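Local coordinates for cytochrome C2 (Rhodobacter capsulatus, PDB 1VYD), which carries electrons through its covalently bound heme to the oxidized bacteriochlorophyll in the photophosphorylation pathway of a purple photosynthetic bacterium, at residues 17-22 against 36-41. The protein carries 1 engineered substitution. Numbering follows the deposited sequence.
With HEM (protoporphyrin IX containing Fe), chain C.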
loop_
_atom_site.group_PDB
_atom_site.type_symbol
_atom_site.label_atom_id
_atom_site.label_comp_id
_atom_site.label_asym_id
_atom_site.label_seq_id
_atom_site.Cartn_x
_atom_site.Cartn_y
_atom_site.Cartn_z
ATOM N N HIS A 17 4.224 -4.213 -7.347
ATOM C CA HIS A 17 3.669 -5.054 -6.333
ATOM C C HIS A 17 3.058 -6.337 -6.813
ATOM O O HIS A 17 2.327 -6.341 -7.799
ATOM C CB HIS A 17 2.534 -4.278 -5.657
ATOM C CG HIS A 17 2.965 -3.112 -4.824
ATOM N ND1 HIS A 17 3.596 -3.218 -3.600
ATOM C CD2 HIS A 17 2.833 -1.768 -5.085
ATOM C CE1 HIS A 17 3.702 -2.010 -3.063
ATOM N NE2 HIS A 17 3.238 -1.138 -3.924
ATOM N N SER A 18 3.026 -7.339 -5.971
ATOM C CA SER A 18 2.248 -8.556 -6.096
ATOM C C SER A 18 1.273 -8.709 -4.950
ATOM O O SER A 18 1.206 -7.968 -3.958
ATOM C CB SER A 18 3.174 -9.789 -6.080
ATOM O OG SER A 18 3.988 -9.692 -7.246
ATOM N N ILE A 19 0.420 -9.745 -5.091
ATOM C CA ILE A 19 -0.550 -10.062 -4.038
ATOM C C ILE A 19 -0.453 -11.595 -3.844
ATOM O O ILE A 19 -0.838 -12.396 -4.702
ATOM C CB ILE A 19 -1.986 -9.628 -4.273
ATOM C CG1 ILE A 19 -2.077 -8.104 -4.556
ATOM C CG2 ILE A 19 -2.799 -9.946 -3.018
ATOM C CD1 ILE A 19 -3.480 -7.583 -4.625
ATOM N N ILE A 20 0.361 -11.998 -2.873
ATOM C CA ILE A 20 0.631 -13.414 -2.628
ATOM C C ILE A 20 0.144 -13.892 -1.273
ATOM O O ILE A 20 0.573 -13.326 -0.263
ATOM C CB ILE A 20 2.135 -13.709 -2.852
ATOM C CG1 ILE A 20 2.389 -13.524 -4.372
ATOM C CG2 ILE A 20 2.438 -15.205 -2.621
ATOM C CD1 ILE A 20 3.718 -12.938 -4.707
ATOM N N ALA A 21 -0.725 -14.900 -1.261
ATOM C CA ALA A 21 -1.215 -15.447 0.003
ATOM C C ALA A 21 -0.107 -16.211 0.707
ATOM O O ALA A 21 0.853 -16.625 0.080
ATOM C CB ALA A 21 -2.429 -16.332 -0.131
ATOM N N PRO A 22 -0.295 -16.431 2.014
ATOM C CA PRO A 22 0.684 -17.108 2.832
ATOM C C PRO A 22 0.989 -18.537 2.389
ATOM O O PRO A 22 2.146 -18.964 2.590
ATOM C CB PRO A 22 0.148 -16.976 4.262
ATOM C CG PRO A 22 -0.962 -15.972 4.240
ATOM C CD PRO A 22 -1.411 -15.875 2.825
ATOM N N ASN A 36 4.798 -7.173 -0.843
ATOM C CA ASN A 36 3.536 -7.919 -0.992
ATOM C C ASN A 36 2.369 -7.098 -0.474
ATOM O O ASN A 36 2.499 -6.751 0.689
ATOM C CB ASN A 36 3.717 -9.262 -0.276
ATOM C CG ASN A 36 2.571 -10.246 -0.524
ATOM O OD1 ASN A 36 1.635 -9.853 -1.250
ATOM N ND2 ASN A 36 2.652 -11.412 0.114
ATOM N N LEU A 37 1.207 -7.001 -1.120
ATOM C CA LEU A 37 0.086 -6.251 -0.569
ATOM C C LEU A 37 -1.072 -7.118 -0.088
ATOM O O LEU A 37 -1.929 -6.499 0.510
ATOM C CB LEU A 37 -0.418 -5.254 -1.625
ATOM C CG LEU A 37 0.569 -4.131 -1.997
ATOM C CD1 LEU A 37 -0.031 -3.115 -2.906
ATOM C CD2 LEU A 37 1.053 -3.424 -0.679
ATOM N N TYR A 38 -0.919 -8.455 -0.088
ATOM C CA TYR A 38 -1.863 -9.348 0.555
ATOM C C TYR A 38 -1.910 -9.050 2.036
ATOM O O TYR A 38 -0.819 -9.004 2.604
ATOM C CB TYR A 38 -1.370 -10.850 0.450
ATOM C CG TYR A 38 -2.404 -11.825 1.027
ATOM C CD1 TYR A 38 -2.454 -12.183 2.374
ATOM C CD2 TYR A 38 -3.350 -12.373 0.166
ATOM C CE1 TYR A 38 -3.393 -13.042 2.904
ATOM C CE2 TYR A 38 -4.327 -13.267 0.606
ATOM C CZ TYR A 38 -4.319 -13.571 1.981
ATOM O OH TYR A 38 -5.262 -14.445 2.402
ATOM N N GLY A 39 -3.043 -8.849 2.670
ATOM C CA GLY A 39 -3.170 -8.546 4.068
ATOM C C GLY A 39 -2.656 -7.185 4.469
ATOM O O GLY A 39 -2.446 -6.885 5.637
ATOM N N VAL A 40 -2.509 -6.233 3.549
ATOM C CA VAL A 40 -1.930 -4.902 3.940
ATOM C C VAL A 40 -2.999 -4.100 4.635
ATOM O O VAL A 40 -2.670 -3.195 5.344
ATOM C CB VAL A 40 -1.371 -4.123 2.746
ATOM C CG1 VAL A 40 -2.508 -3.719 1.757
ATOM C CG2 VAL A 40 -0.710 -2.823 3.206
ATOM N N VAL A 41 -4.300 -4.345 4.477
ATOM C CA VAL A 41 -5.332 -3.681 5.242
ATOM C C VAL A 41 -5.286 -4.145 6.712
ATOM O O VAL A 41 -5.528 -5.327 7.009
ATOM C CB VAL A 41 -6.756 -3.828 4.671
ATOM C CG1 VAL A 41 -7.777 -3.019 5.518
ATOM C CG2 VAL A 41 -6.802 -3.204 3.263
HETATM C CHA HEM C . 4.650 0.846 -0.535
HETATM C CHB HEM C . 0.115 0.491 -2.283
HETATM C CHC HEM C . 1.799 1.504 -6.745
HETATM C CHD HEM C . 6.362 1.004 -5.100
HETATM C C1A HEM C . 3.266 0.747 -0.645
HETATM C C2A HEM C . 2.339 0.561 0.452
HETATM C C3A HEM C . 1.127 0.487 -0.054
HETATM C C4A HEM C . 1.234 0.624 -1.474
HETATM C CMA HEM C . -0.290 0.286 0.533
HETATM C CAA HEM C . 2.807 0.465 1.945
HETATM C CBA HEM C . 3.050 -0.987 2.288
HETATM C CGA HEM C . 3.513 -1.343 3.684
HETATM O O1A HEM C . 3.626 -0.443 4.566
HETATM O O2A HEM C . 3.895 -2.534 3.782
HETATM C C1B HEM C . 0.247 0.735 -3.636
HETATM C C2B HEM C . -0.888 0.819 -4.523
HETATM C C3B HEM C . -0.397 1.140 -5.727
HETATM C C4B HEM C . 1.027 1.200 -5.658
HETATM C CMB HEM C . -2.372 0.546 -4.097
HETATM C CAB HEM C . -1.164 1.478 -7.030
HETATM C CBB HEM C . -2.172 2.427 -6.984
HETATM C C1C HEM C . 3.186 1.441 -6.656
HETATM C C2C HEM C . 4.073 1.553 -7.806
HETATM C C3C HEM C . 5.307 1.445 -7.356
HETATM C C4C HEM C . 5.261 1.232 -5.920
HETATM C CMC HEM C . 3.524 1.719 -9.234
HETATM C CAC HEM C . 6.653 1.610 -8.093
HETATM C CBC HEM C . 6.835 2.456 -9.160
HETATM C C1D HEM C . 6.275 0.877 -3.725
HETATM C C2D HEM C . 7.408 0.919 -2.840
HETATM C C3D HEM C . 6.934 0.873 -1.581
HETATM C C4D HEM C . 5.491 0.869 -1.640
HETATM C CMD HEM C . 8.860 0.950 -3.344
HETATM C CAD HEM C . 7.688 0.948 -0.256
HETATM C CBD HEM C . 7.638 2.452 0.198
HETATM C CGD HEM C . 8.809 2.950 0.997
HETATM O O1D HEM C . 8.828 4.202 1.094
HETATM O O2D HEM C . 9.755 2.183 1.360
HETATM N NA HEM C . 2.561 0.777 -1.801
HETATM N NB HEM C . 1.395 0.918 -4.345
HETATM N NC HEM C . 3.931 1.258 -5.512
HETATM N ND HEM C . 5.102 0.879 -2.977
HETATM FE FE HEM C . 3.256 0.973 -3.656
#
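On the histidine side of the heme in this class I cytochrome c, H17 and L37 pack together where the chain leaving the CXXCH motif meets the loop after strand 26-28. H17 NE2 binds the iron at 2.1 Å, with M96 as the other axial ligand; the iron at NE2 and the P35 carbonyl, hydrogen-bonded to ND1, together would hold the ring's rotation. L37 CD1 lies over the centre of one imidazole face, a CH-pi contact 3.6 Å from the centroid, and also comes 3.7 Å from the heme meso carbon CHB. Next along, L37 N donates to S18 O (3.0 Å).

The side-chain amide of N36 pairs with the backbone of I20 as a neighbouring peptide would. N36 turns its CG away from the backbone N (chi1 -171°), which carries the amide across: I20 N donates to OD1 at 3.0 Å, and ND2 returns a nearly straight bond, in the plane of the I20 carbonyl and on a lone pair, to I20 O at 2.9 Å. OD1 also takes Y38 N from the opposite face of its plane, making an Asx turn, and ND2 has a further partner in Y48 OH. Cut back to an alanine, this position would probably leave I20 N and I20 O without these mates and the turn at Y38 freer to shift.

Farther out, the Y38 ring lies flat against A21, whose CA sits over its centre, and P22 CD approaches CE1 obliquely at 3.5 Å. I19 CG2 lies at the ring edge and 3.9 Å from Y38 CB. With the L37-V40 type II turn, this is the histidine-side loop packing of the class I cytochrome c fold.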